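Local coordinates for xyloglucan-specific endo-beta-1,4-glucanase BoGH9A (Bacteroides ovatus, PDB 6DHT), which cleaves the beta-1,4-glucan backbone of xyloglucan internally, releasing xyloglucan oligosaccharides for uptake by a gut bacterium, at residues Y61-R72 and Q421-A432; F244-V252 and H497-D505. All coordinates share one frame; numbering follows the deposited sequence.

Contact 1 (Y61-R72 and Q421-A432); sequences YTAKSAWSDKTR and QTPFHAPYGNDA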
loop_
_atom_site.group_PDB
_atom_site.type_symbol
_atom_site.label_atom_id
_atom_site.label_comp_id
_atom_site.label_asym_id
_atom_site.label_seq_id
_atom_site.Cartn_x
_atom_site.Cartn_y
_atom_site.Cartn_z
ATOM N N TYR A 61 -31.513 1.384 -11.463
ATOM C CA TYR A 61 -30.667 2.302 -12.207
ATOM C C TYR A 61 -29.694 1.548 -13.081
ATOM O O TYR A 61 -29.145 0.521 -12.673
ATOM C CB TYR A 61 -29.866 3.177 -11.227
ATOM C CG TYR A 61 -28.882 4.108 -11.891
ATOM C CD1 TYR A 61 -29.305 5.299 -12.461
ATOM C CD2 TYR A 61 -27.521 3.810 -11.933
ATOM C CE1 TYR A 61 -28.418 6.158 -13.077
ATOM C CE2 TYR A 61 -26.622 4.664 -12.553
ATOM C CZ TYR A 61 -27.073 5.847 -13.108
ATOM O OH TYR A 61 -26.199 6.711 -13.726
ATOM N N THR A 62 -29.475 2.065 -14.286
ATOM C CA THR A 62 -28.495 1.498 -15.200
ATOM C C THR A 62 -27.615 2.609 -15.735
ATOM O O THR A 62 -28.026 3.767 -15.763
ATOM C CB THR A 62 -29.146 0.763 -16.396
ATOM O OG1 THR A 62 -29.885 1.707 -17.184
ATOM C CG2 THR A 62 -30.066 -0.321 -15.910
ATOM N N ALA A 63 -26.408 2.250 -16.157
ATOM C CA ALA A 63 -25.470 3.199 -16.714
ATOM C C ALA A 63 -24.460 2.479 -17.572
ATOM O O ALA A 63 -24.302 1.262 -17.478
ATOM C CB ALA A 63 -24.747 3.948 -15.600
ATOM N N LYS A 64 -23.774 3.249 -18.404
ATOM C CA LYS A 64 -22.701 2.744 -19.217
ATOM C C LYS A 64 -21.499 3.652 -19.045
ATOM O O LYS A 64 -21.655 4.842 -18.779
ATOM C CB LYS A 64 -23.125 2.711 -20.692
ATOM C CG LYS A 64 -24.347 1.856 -20.973
ATOM C CD LYS A 64 -24.470 1.537 -22.467
ATOM C CE LYS A 64 -25.733 0.734 -22.768
ATOM N NZ LYS A 64 -25.786 0.334 -24.202
ATOM N N SER A 65 -20.306 3.077 -19.173
ATOM C CA SER A 65 -19.076 3.852 -19.255
ATOM C C SER A 65 -18.901 4.339 -20.684
ATOM O O SER A 65 -19.578 3.861 -21.594
ATOM C CB SER A 65 -17.866 2.991 -18.882
ATOM O OG SER A 65 -17.719 1.922 -19.802
ATOM N N ALA A 66 -17.957 5.247 -20.889
ATOM C CA ALA A 66 -17.734 5.838 -22.203
ATOM C C ALA A 66 -17.274 4.814 -23.227
ATOM O O ALA A 66 -17.509 4.993 -24.425
ATOM C CB ALA A 66 -16.715 6.956 -22.104
ATOM N N TRP A 67 -16.638 3.738 -22.768
ATOM C CA TRP A 67 -15.912 2.828 -23.661
ATOM C C TRP A 67 -16.535 1.444 -23.848
ATOM O O TRP A 67 -16.072 0.666 -24.682
ATOM C CB TRP A 67 -14.483 2.649 -23.150
ATOM C CG TRP A 67 -14.418 2.109 -21.745
ATOM C CD1 TRP A 67 -14.531 0.801 -21.359
ATOM C CD2 TRP A 67 -14.215 2.867 -20.547
ATOM N NE1 TRP A 67 -14.402 0.700 -19.991
ATOM C CE2 TRP A 67 -14.220 1.955 -19.472
ATOM C CE3 TRP A 67 -14.037 4.226 -20.281
ATOM C CZ2 TRP A 67 -14.037 2.364 -18.148
ATOM C CZ3 TRP A 67 -13.866 4.629 -18.973
ATOM C CH2 TRP A 67 -13.873 3.701 -17.922
ATOM N N SER A 68 -17.562 1.128 -23.072
ATOM C CA SER A 68 -18.166 -0.194 -23.127
ATOM C C SER A 68 -19.654 -0.064 -23.368
ATOM O O SER A 68 -20.320 0.758 -22.740
ATOM C CB SER A 68 -17.932 -0.971 -21.829
ATOM O OG SER A 68 -18.686 -2.179 -21.828
ATOM N N ASP A 69 -20.174 -0.882 -24.279
ATOM C CA ASP A 69 -21.591 -0.851 -24.578
ATOM C C ASP A 69 -22.403 -1.697 -23.602
ATOM O O ASP A 69 -23.628 -1.780 -23.720
ATOM C CB ASP A 69 -21.845 -1.315 -26.010
ATOM C CG ASP A 69 -23.194 -0.852 -26.537
ATOM O OD1 ASP A 69 -23.504 0.355 -26.389
ATOM O OD2 ASP A 69 -23.948 -1.699 -27.069
ATOM N N LYS A 70 -21.733 -2.310 -22.624
ATOM C CA LYS A 70 -22.439 -3.125 -21.640
ATOM C C LYS A 70 -23.343 -2.242 -20.794
ATOM O O LYS A 70 -22.956 -1.133 -20.410
ATOM C CB LYS A 70 -21.458 -3.845 -20.702
ATOM C CG LYS A 70 -20.657 -4.993 -21.282
ATOM C CD LYS A 70 -19.520 -5.330 -20.318
ATOM C CE LYS A 70 -18.804 -6.603 -20.671
ATOM N NZ LYS A 70 -17.722 -6.900 -19.679
ATOM N N THR A 71 -24.532 -2.748 -20.478
ATOM C CA THR A 71 -25.443 -2.097 -19.557
ATOM C C THR A 71 -25.145 -2.624 -18.161
ATOM O O THR A 71 -25.283 -3.818 -17.897
ATOM C CB THR A 71 -26.928 -2.400 -19.871
ATOM O OG1 THR A 71 -27.279 -1.826 -21.138
ATOM C CG2 THR A 71 -27.852 -1.824 -18.813
ATOM N N ARG A 72 -24.737 -1.731 -17.262
ATOM C CA ARG A 72 -24.471 -2.109 -15.884
ATOM C C ARG A 72 -25.658 -1.718 -15.013
ATOM O O ARG A 72 -26.050 -0.555 -14.994
ATOM C CB ARG A 72 -23.197 -1.407 -15.419
ATOM C CG ARG A 72 -21.927 -2.145 -15.743
ATOM C CD ARG A 72 -21.620 -2.323 -17.236
ATOM N NE ARG A 72 -20.352 -3.036 -17.375
ATOM C CZ ARG A 72 -19.190 -2.485 -17.722
ATOM N NH1 ARG A 72 -18.088 -3.216 -17.729
ATOM N NH2 ARG A 72 -19.106 -1.206 -18.072
ATOM N N GLN A 421 -23.721 7.818 -9.724
ATOM C CA GLN A 421 -24.258 7.568 -11.060
ATOM C C GLN A 421 -23.321 6.723 -11.915
ATOM O O GLN A 421 -23.644 6.383 -13.066
ATOM C CB GLN A 421 -24.538 8.886 -11.787
ATOM C CG GLN A 421 -25.798 9.595 -11.347
ATOM C CD GLN A 421 -25.677 10.192 -9.984
ATOM O OE1 GLN A 421 -24.876 11.102 -9.764
ATOM N NE2 GLN A 421 -26.462 9.681 -9.046
ATOM N N THR A 422 -22.145 6.387 -11.390
ATOM C CA THR A 422 -21.214 5.560 -12.143
ATOM C C THR A 422 -21.745 4.119 -12.318
ATOM O O THR A 422 -22.492 3.625 -11.472
ATOM C CB THR A 422 -19.807 5.530 -11.482
ATOM O OG1 THR A 422 -19.900 5.006 -10.153
ATOM C CG2 THR A 422 -19.192 6.930 -11.455
ATOM N N PRO A 423 -21.339 3.457 -13.402
ATOM C CA PRO A 423 -21.736 2.062 -13.607
ATOM C C PRO A 423 -21.421 1.138 -12.441
ATOM O O PRO A 423 -22.267 0.329 -12.061
ATOM C CB PRO A 423 -20.961 1.656 -14.859
ATOM C CG PRO A 423 -20.805 2.913 -15.620
ATOM C CD PRO A 423 -20.620 3.992 -14.564
ATOM N N PHE A 424 -20.253 1.313 -11.813
ATOM C CA PHE A 424 -19.873 0.423 -10.714
ATOM C C PHE A 424 -20.024 1.072 -9.340
ATOM O O PHE A 424 -19.605 0.503 -8.338
ATOM C CB PHE A 424 -18.477 -0.150 -10.952
ATOM C CG PHE A 424 -18.454 -1.199 -12.028
ATOM C CD1 PHE A 424 -18.991 -2.443 -11.790
ATOM C CD2 PHE A 424 -17.883 -0.940 -13.250
ATOM C CE1 PHE A 424 -19.019 -3.405 -12.777
ATOM C CE2 PHE A 424 -17.900 -1.913 -14.244
ATOM C CZ PHE A 424 -18.456 -3.139 -13.981
ATOM N N HIS A 425 -20.688 2.226 -9.306
ATOM C CA HIS A 425 -21.077 2.890 -8.069
ATOM C C HIS A 425 -19.863 3.186 -7.152
ATOM O O HIS A 425 -19.875 2.856 -5.970
ATOM C CB HIS A 425 -22.140 2.080 -7.317
ATOM C CG HIS A 425 -23.080 2.920 -6.512
ATOM N ND1 HIS A 425 -24.114 3.632 -7.084
ATOM C CD2 HIS A 425 -23.136 3.181 -5.184
ATOM C CE1 HIS A 425 -24.769 4.290 -6.145
ATOM N NE2 HIS A 425 -24.200 4.030 -4.980
ATOM N N ALA A 426 -18.821 3.765 -7.721
ATOM C CA ALA A 426 -17.618 4.139 -6.946
ATOM C C ALA A 426 -16.925 5.308 -7.591
ATOM O O ALA A 426 -16.997 5.505 -8.787
ATOM C CB ALA A 426 -16.626 2.977 -6.828
ATOM N N PRO A 427 -16.181 6.092 -6.788
ATOM C CA PRO A 427 -15.442 7.185 -7.414
ATOM C C PRO A 427 -14.409 6.715 -8.428
ATOM O O PRO A 427 -14.167 7.370 -9.440
ATOM C CB PRO A 427 -14.741 7.858 -6.230
ATOM C CG PRO A 427 -15.421 7.426 -5.034
ATOM C CD PRO A 427 -16.157 6.156 -5.315
ATOM N N TYR A 428 -13.785 5.580 -8.132
ATOM C CA TYR A 428 -12.785 4.994 -9.002
ATOM C C TYR A 428 -13.415 4.064 -10.047
ATOM O O TYR A 428 -14.290 3.270 -9.724
ATOM C CB TYR A 428 -11.780 4.193 -8.161
ATOM C CG TYR A 428 -10.782 3.469 -9.035
ATOM C CD1 TYR A 428 -9.649 4.108 -9.524
ATOM C CD2 TYR A 428 -10.991 2.157 -9.442
ATOM C CE1 TYR A 428 -8.748 3.464 -10.341
ATOM C CE2 TYR A 428 -10.095 1.509 -10.264
ATOM C CZ TYR A 428 -8.982 2.167 -10.733
ATOM O OH TYR A 428 -8.063 1.529 -11.550
ATOM N N GLY A 429 -12.960 4.180 -11.292
ATOM C CA GLY A 429 -13.194 3.148 -12.292
ATOM C C GLY A 429 -14.025 3.555 -13.482
ATOM O O GLY A 429 -14.352 2.694 -14.279
ATOM N N ASN A 430 -14.355 4.837 -13.607
ATOM C CA ASN A 430 -15.184 5.294 -14.726
ATOM C C ASN A 430 -14.507 6.317 -15.631
ATOM O O ASN A 430 -15.174 6.988 -16.435
ATOM C CB ASN A 430 -16.515 5.845 -14.235
ATOM C CG ASN A 430 -17.613 5.740 -15.287
ATOM O OD1 ASN A 430 -17.689 4.763 -16.035
ATOM N ND2 ASN A 430 -18.449 6.755 -15.353
ATOM N N ASP A 431 -13.188 6.411 -15.520
ATOM C CA ASP A 431 -12.382 7.235 -16.411
ATOM C C ASP A 431 -11.275 6.355 -16.964
ATOM O O ASP A 431 -10.629 5.631 -16.211
ATOM C CB ASP A 431 -11.784 8.410 -15.635
ATOM C CG ASP A 431 -11.116 9.446 -16.536
ATOM O OD1 ASP A 431 -10.247 9.095 -17.357
ATOM O OD2 ASP A 431 -11.471 10.636 -16.416
ATOM N N ALA A 432 -11.043 6.413 -18.271
ATOM C CA ALA A 432 -10.022 5.576 -18.903
ATOM C C ALA A 432 -8.642 5.803 -18.297
ATOM O O ALA A 432 -7.805 4.910 -18.293
ATOM C CB ALA A 432 -9.978 5.838 -20.404
HETATM O O HOH W 1 -20.979 6.796 -17.096
HETATM O O HOH W 2 -16.950 6.681 -18.595
HETATM O O HOH W 3 -24.991 0.755 -12.630
#

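Contact 2 (F244-V252 and H497-D505); sequences FFEGFVKPV and HHRLSASDD. With MG (magnesium ion), chain X; EDO (1,2-ethanediol), chain F.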
loop_
_atom_site.group_PDB
_atom_site.type_symbol
_atom_site.label_atom_id
_atom_site.label_comp_id
_atom_site.label_asym_id
_atom_site.label_seq_id
_atom_site.Cartn_x
_atom_site.Cartn_y
_atom_site.Cartn_z
ATOM N N PHE A 244 21.276 -7.587 -12.734
ATOM C CA PHE A 244 20.098 -7.922 -13.517
ATOM C C PHE A 244 19.026 -8.559 -12.629
ATOM O O PHE A 244 19.331 -9.193 -11.629
ATOM C CB PHE A 244 20.430 -8.949 -14.624
ATOM C CG PHE A 244 21.321 -8.427 -15.719
ATOM C CD1 PHE A 244 20.801 -7.648 -16.741
ATOM C CD2 PHE A 244 22.668 -8.745 -15.737
ATOM C CE1 PHE A 244 21.620 -7.165 -17.753
ATOM C CE2 PHE A 244 23.493 -8.274 -16.751
ATOM C CZ PHE A 244 22.964 -7.482 -17.756
ATOM N N PHE A 245 17.785 -8.443 -13.049
ATOM C CA PHE A 245 16.734 -9.242 -12.438
ATOM C C PHE A 245 17.063 -10.708 -12.620
ATOM O O PHE A 245 17.508 -11.109 -13.700
ATOM C CB PHE A 245 15.377 -8.956 -13.076
ATOM C CG PHE A 245 14.823 -7.611 -12.758
ATOM C CD1 PHE A 245 14.591 -7.228 -11.437
ATOM C CD2 PHE A 245 14.445 -6.752 -13.773
ATOM C CE1 PHE A 245 14.046 -5.982 -11.144
ATOM C CE2 PHE A 245 13.889 -5.518 -13.501
ATOM C CZ PHE A 245 13.668 -5.137 -12.165
ATOM N N GLU A 246 16.872 -11.494 -11.573
ATOM C CA GLU A 246 16.957 -12.939 -11.625
ATOM C C GLU A 246 15.829 -13.547 -12.433
ATOM O O GLU A 246 14.794 -12.922 -12.698
ATOM C CB GLU A 246 16.921 -13.506 -10.198
ATOM C CG GLU A 246 18.013 -13.007 -9.283
ATOM C CD GLU A 246 19.382 -13.670 -9.478
ATOM O OE1 GLU A 246 19.640 -14.234 -10.570
ATOM O OE2 GLU A 246 20.199 -13.626 -8.528
ATOM N N GLY A 247 16.007 -14.798 -12.846
ATOM C CA GLY A 247 14.913 -15.537 -13.428
ATOM C C GLY A 247 13.904 -15.893 -12.353
ATOM O O GLY A 247 14.041 -15.466 -11.183
ATOM N N PHE A 248 12.897 -16.655 -12.745
ATOM C CA PHE A 248 11.843 -17.100 -11.839
ATOM C C PHE A 248 12.303 -18.346 -11.075
ATOM O O PHE A 248 11.838 -19.469 -11.316
ATOM C CB PHE A 248 10.507 -17.233 -12.571
ATOM C CG PHE A 248 9.801 -15.909 -12.725
ATOM C CD1 PHE A 248 10.444 -14.845 -13.341
ATOM C CD2 PHE A 248 8.567 -15.683 -12.143
ATOM C CE1 PHE A 248 9.841 -13.606 -13.439
ATOM C CE2 PHE A 248 7.955 -14.431 -12.233
ATOM C CZ PHE A 248 8.598 -13.397 -12.885
ATOM N N VAL A 249 13.218 -18.103 -10.140
ATOM C CA VAL A 249 13.841 -19.151 -9.351
ATOM C C VAL A 249 13.657 -18.861 -7.868
ATOM O O VAL A 249 13.359 -17.727 -7.489
ATOM C CB VAL A 249 15.341 -19.247 -9.650
ATOM C CG1 VAL A 249 15.559 -19.510 -11.146
ATOM C CG2 VAL A 249 16.080 -18.004 -9.259
ATOM N N LYS A 250 13.841 -19.879 -7.037
ATOM C CA LYS A 250 13.717 -19.714 -5.599
ATOM C C LYS A 250 14.851 -18.850 -5.056
ATOM O O LYS A 250 15.944 -18.822 -5.613
ATOM C CB LYS A 250 13.766 -21.071 -4.902
ATOM C CG LYS A 250 12.674 -22.038 -5.232
ATOM C CD LYS A 250 13.059 -23.432 -4.695
ATOM C CE LYS A 250 12.180 -24.545 -5.241
ATOM N NZ LYS A 250 10.943 -24.692 -4.447
ATOM N N PRO A 251 14.616 -18.142 -3.947
ATOM C CA PRO A 251 15.724 -17.342 -3.410
ATOM C C PRO A 251 17.035 -18.117 -3.159
ATOM O O PRO A 251 18.117 -17.602 -3.444
ATOM C CB PRO A 251 15.147 -16.804 -2.098
ATOM C CG PRO A 251 13.700 -16.685 -2.363
ATOM C CD PRO A 251 13.351 -17.859 -3.251
ATOM N N VAL A 252 16.944 -19.347 -2.666
ATOM C CA VAL A 252 18.150 -20.122 -2.389
ATOM C C VAL A 252 18.942 -20.476 -3.646
ATOM O O VAL A 252 20.123 -20.812 -3.557
ATOM C CB VAL A 252 17.837 -21.397 -1.591
ATOM C CG1 VAL A 252 17.346 -21.031 -0.199
ATOM C CG2 VAL A 252 16.842 -22.253 -2.311
ATOM N N HIS A 497 2.470 -12.308 -10.934
ATOM C CA HIS A 497 3.827 -12.068 -11.338
ATOM C C HIS A 497 4.615 -11.817 -10.074
ATOM O O HIS A 497 4.780 -10.671 -9.633
ATOM C CB HIS A 497 3.871 -10.873 -12.295
ATOM C CG HIS A 497 5.250 -10.481 -12.734
ATOM N ND1 HIS A 497 6.051 -9.627 -12.011
ATOM C CD2 HIS A 497 5.966 -10.811 -13.839
ATOM C CE1 HIS A 497 7.211 -9.476 -12.627
ATOM N NE2 HIS A 497 7.177 -10.180 -13.749
ATOM N N HIS A 498 5.087 -12.907 -9.484
ATOM C CA HIS A 498 5.684 -12.878 -8.144
ATOM C C HIS A 498 6.667 -14.024 -8.100
ATOM O O HIS A 498 6.260 -15.186 -8.084
ATOM C CB HIS A 498 4.568 -13.109 -7.112
ATOM C CG HIS A 498 4.987 -12.943 -5.687
ATOM N ND1 HIS A 498 4.354 -13.605 -4.649
ATOM C CD2 HIS A 498 5.910 -12.141 -5.110
ATOM C CE1 HIS A 498 4.892 -13.226 -3.502
ATOM N NE2 HIS A 498 5.841 -12.343 -3.753
ATOM N N ARG A 499 7.950 -13.718 -8.080
ATOM C CA ARG A 499 8.932 -14.796 -8.139
ATOM C C ARG A 499 8.791 -15.764 -6.964
ATOM O O ARG A 499 8.981 -16.966 -7.137
ATOM C CB ARG A 499 10.356 -14.271 -8.238
ATOM C CG ARG A 499 10.737 -13.736 -9.630
ATOM C CD ARG A 499 12.072 -13.030 -9.597
ATOM N NE ARG A 499 12.505 -12.564 -10.921
ATOM C CZ ARG A 499 12.005 -11.511 -11.543
ATOM N NH1 ARG A 499 11.016 -10.813 -10.982
ATOM N NH2 ARG A 499 12.480 -11.142 -12.722
ATOM N N LEU A 500 8.408 -15.287 -5.776
ATOM C CA LEU A 500 8.217 -16.239 -4.680
ATOM C C LEU A 500 7.102 -17.249 -4.943
ATOM O O LEU A 500 7.296 -18.453 -4.778
ATOM C CB LEU A 500 7.920 -15.517 -3.367
ATOM C CG LEU A 500 9.078 -14.806 -2.672
ATOM C CD1 LEU A 500 8.560 -14.081 -1.412
ATOM C CD2 LEU A 500 10.207 -15.718 -2.279
ATOM N N SER A 501 5.923 -16.786 -5.327
ATOM C CA SER A 501 4.808 -17.696 -5.590
ATOM C C SER A 501 5.075 -18.584 -6.811
ATOM O O SER A 501 4.568 -19.715 -6.899
ATOM C CB SER A 501 3.495 -16.945 -5.805
ATOM O OG SER A 501 3.085 -16.289 -4.603
ATOM N N ALA A 502 5.827 -18.057 -7.774
ATOM C CA ALA A 502 5.993 -18.754 -9.052
ATOM C C ALA A 502 7.046 -19.838 -8.940
ATOM O O ALA A 502 7.009 -20.808 -9.710
ATOM C CB ALA A 502 6.345 -17.762 -10.170
ATOM N N SER A 503 7.992 -19.697 -8.022
ATOM C CA SER A 503 9.107 -20.638 -7.932
ATOM C C SER A 503 8.991 -21.628 -6.799
ATOM O O SER A 503 9.837 -22.512 -6.663
ATOM C CB SER A 503 10.431 -19.902 -7.817
ATOM O OG SER A 503 10.500 -19.181 -6.599
ATOM N N ASP A 504 7.975 -21.489 -5.960
ATOM C CA ASP A 504 7.777 -22.483 -4.926
ATOM C C ASP A 504 7.095 -23.632 -5.625
ATOM O O ASP A 504 6.865 -23.576 -6.827
ATOM C CB ASP A 504 7.010 -21.942 -3.707
ATOM C CG ASP A 504 5.591 -21.484 -4.019
ATOM O OD1 ASP A 504 4.986 -21.879 -5.036
ATOM O OD2 ASP A 504 5.045 -20.723 -3.188
ATOM N N ASP A 505 6.782 -24.674 -4.893
ATOM C CA ASP A 505 6.164 -25.816 -5.529
ATOM C C ASP A 505 4.764 -25.945 -4.968
ATOM O O ASP A 505 4.271 -27.034 -4.744
ATOM C CB ASP A 505 7.035 -27.052 -5.312
ATOM C CG ASP A 505 8.442 -26.875 -5.899
ATOM O OD1 ASP A 505 8.557 -26.579 -7.114
ATOM O OD2 ASP A 505 9.430 -27.004 -5.141
HETATM MG MG MG X . 3.411 -21.326 -6.280
HETATM C C1 EDO F . 10.822 -7.827 -14.112
HETATM O O1 EDO F . 11.303 -9.167 -14.345
HETATM C C2 EDO F . 10.941 -7.415 -12.643
HETATM O O2 EDO F . 10.082 -8.248 -11.862
HETATM O O HOH W 4 2.754 -20.234 -4.553
HETATM O O HOH W 5 4.289 -22.518 -7.718
HETATM O O HOH W 6 1.891 -20.596 -7.339
#

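Contact 1 (Y61-R72 and Q421-A432)
The seam between the N-terminal Ig-like domain and the GH9 catalytic domain runs here, where Tyr-61, Ala-63, Trp-67 and Arg-72 meet the 421-432 loop. Tyr-61 OH donates to Gln-421 O at 2.7 Å. The hydroxyl lies in the carbonyl plane, on a lone pair, with a C=O...OH angle of 116°. Tyr-61 CG stands opposite the backbone N (chi1 176°), which carries the ring toward the loop. Next along, Pro-423 wedges into the Ig-like side. Its CG rests 3.6 Å from Ser-65 N, and its CB lies 3.8 Å from Arg-72 CB.

Strand 62-63 is an edge strand of a four-stranded antiparallel sheet. Ala-63 pairs with Arg-72 by two backbone hydrogen bonds, so both can face Pro-423, the second residue of a type I turn from Thr-422 to His-425. The Arg-72 chain bends at its second torsion and crosses Phe-424. Phe-424 CE2 sits over one guanidinium face, 3.7 Å from Arg-72 NH1, with the two planes 68° apart. Lys-70 CB and Ser-68 OG lie against the other face, and Asp-36 takes Arg-72 NE in a salt bridge.

Trp-67 meets the loop backbone with the edge of its six-membered ring: CH2 is 3.5 Å from Asn-430 C. Its NE1 is hydrogen-bonded to Asp-534 OD1. Three waters bridge the seam. One accepts from Asn-430 ND2 at 3.1 Å and donates to Lys-64 O.

Contact 2 (F244-V252 and H497-D505)
Arg-499 reaches across to the 244-252 loop and grips one carbonyl with two nitrogens. Its NE and NH2 each lie 2.9 Å from Glu-246 O. NH2 comes nearly along the C=O axis, while NE stands above the carbonyl plane; a weak bond from NE to Gly-247 O is added. Phe-248 packs on the same side chain: Arg-499 CG sits 3.6 Å from the ring centroid, almost on the ring normal, as a CH-pi contact, and Phe-248 CE1 covers one face of the guanidinium. With an alanine replacing Arg-499, Glu-246 O would probably lose both donors and one face of Phe-248 its cover.

The Phe-248 edge points at the face of His-497 in a T-shaped pair, planes 68° apart. His-497, predicted to be an active-site residue, is hydrogen-bonded through ND1 to Glu-548, the predicted proton donor, consistent with a place beside the GH9 catalytic centre. A 1,2-ethanediol, probably from the crystallisation liquor, accepts hydrogen bonds from Arg-499 NH1 and NH2 and lies over the Phe-245 ring. Arg-499 NH1 also donates to Gly-170 O.

Beyond helix 499-503, Asp-505 OD2 is met at 2.8 Å by Lys-250 NZ, a salt bridge from above the carboxylate plane, the lysine bending at chi4 (-85°). Pro-251 CG touches Leu-500 CD2 at 3.6 Å. Ser-501 O and Asp-504 OD1 each bind magnesium at 2.1 Å, with Ile-506 and three waters completing the site.

How the contacts relate
From the N terminus the chain first builds the Ig-like domain, which supplies residues 61-72. It then enters the catalytic domain, passes through 244-252, and later reaches 421-432, where contact 1 closes a loop of 348 intervening residues. Contact 2 closes at 497-505, with 244 residues between its segments. The segments alternate along the chain, so the two contacts cross and neither nests in the other. Contact 1 ties the Ig-like domain to the loop between helices 395-416 and 439-458. Contact 2 joins the loop between strands 239-241 and 259-260 to the short helix 499-503 and its flanks, within the catalytic domain. Their centres are 38 Å apart and their nearest atoms about 17 Å, so they do not touch.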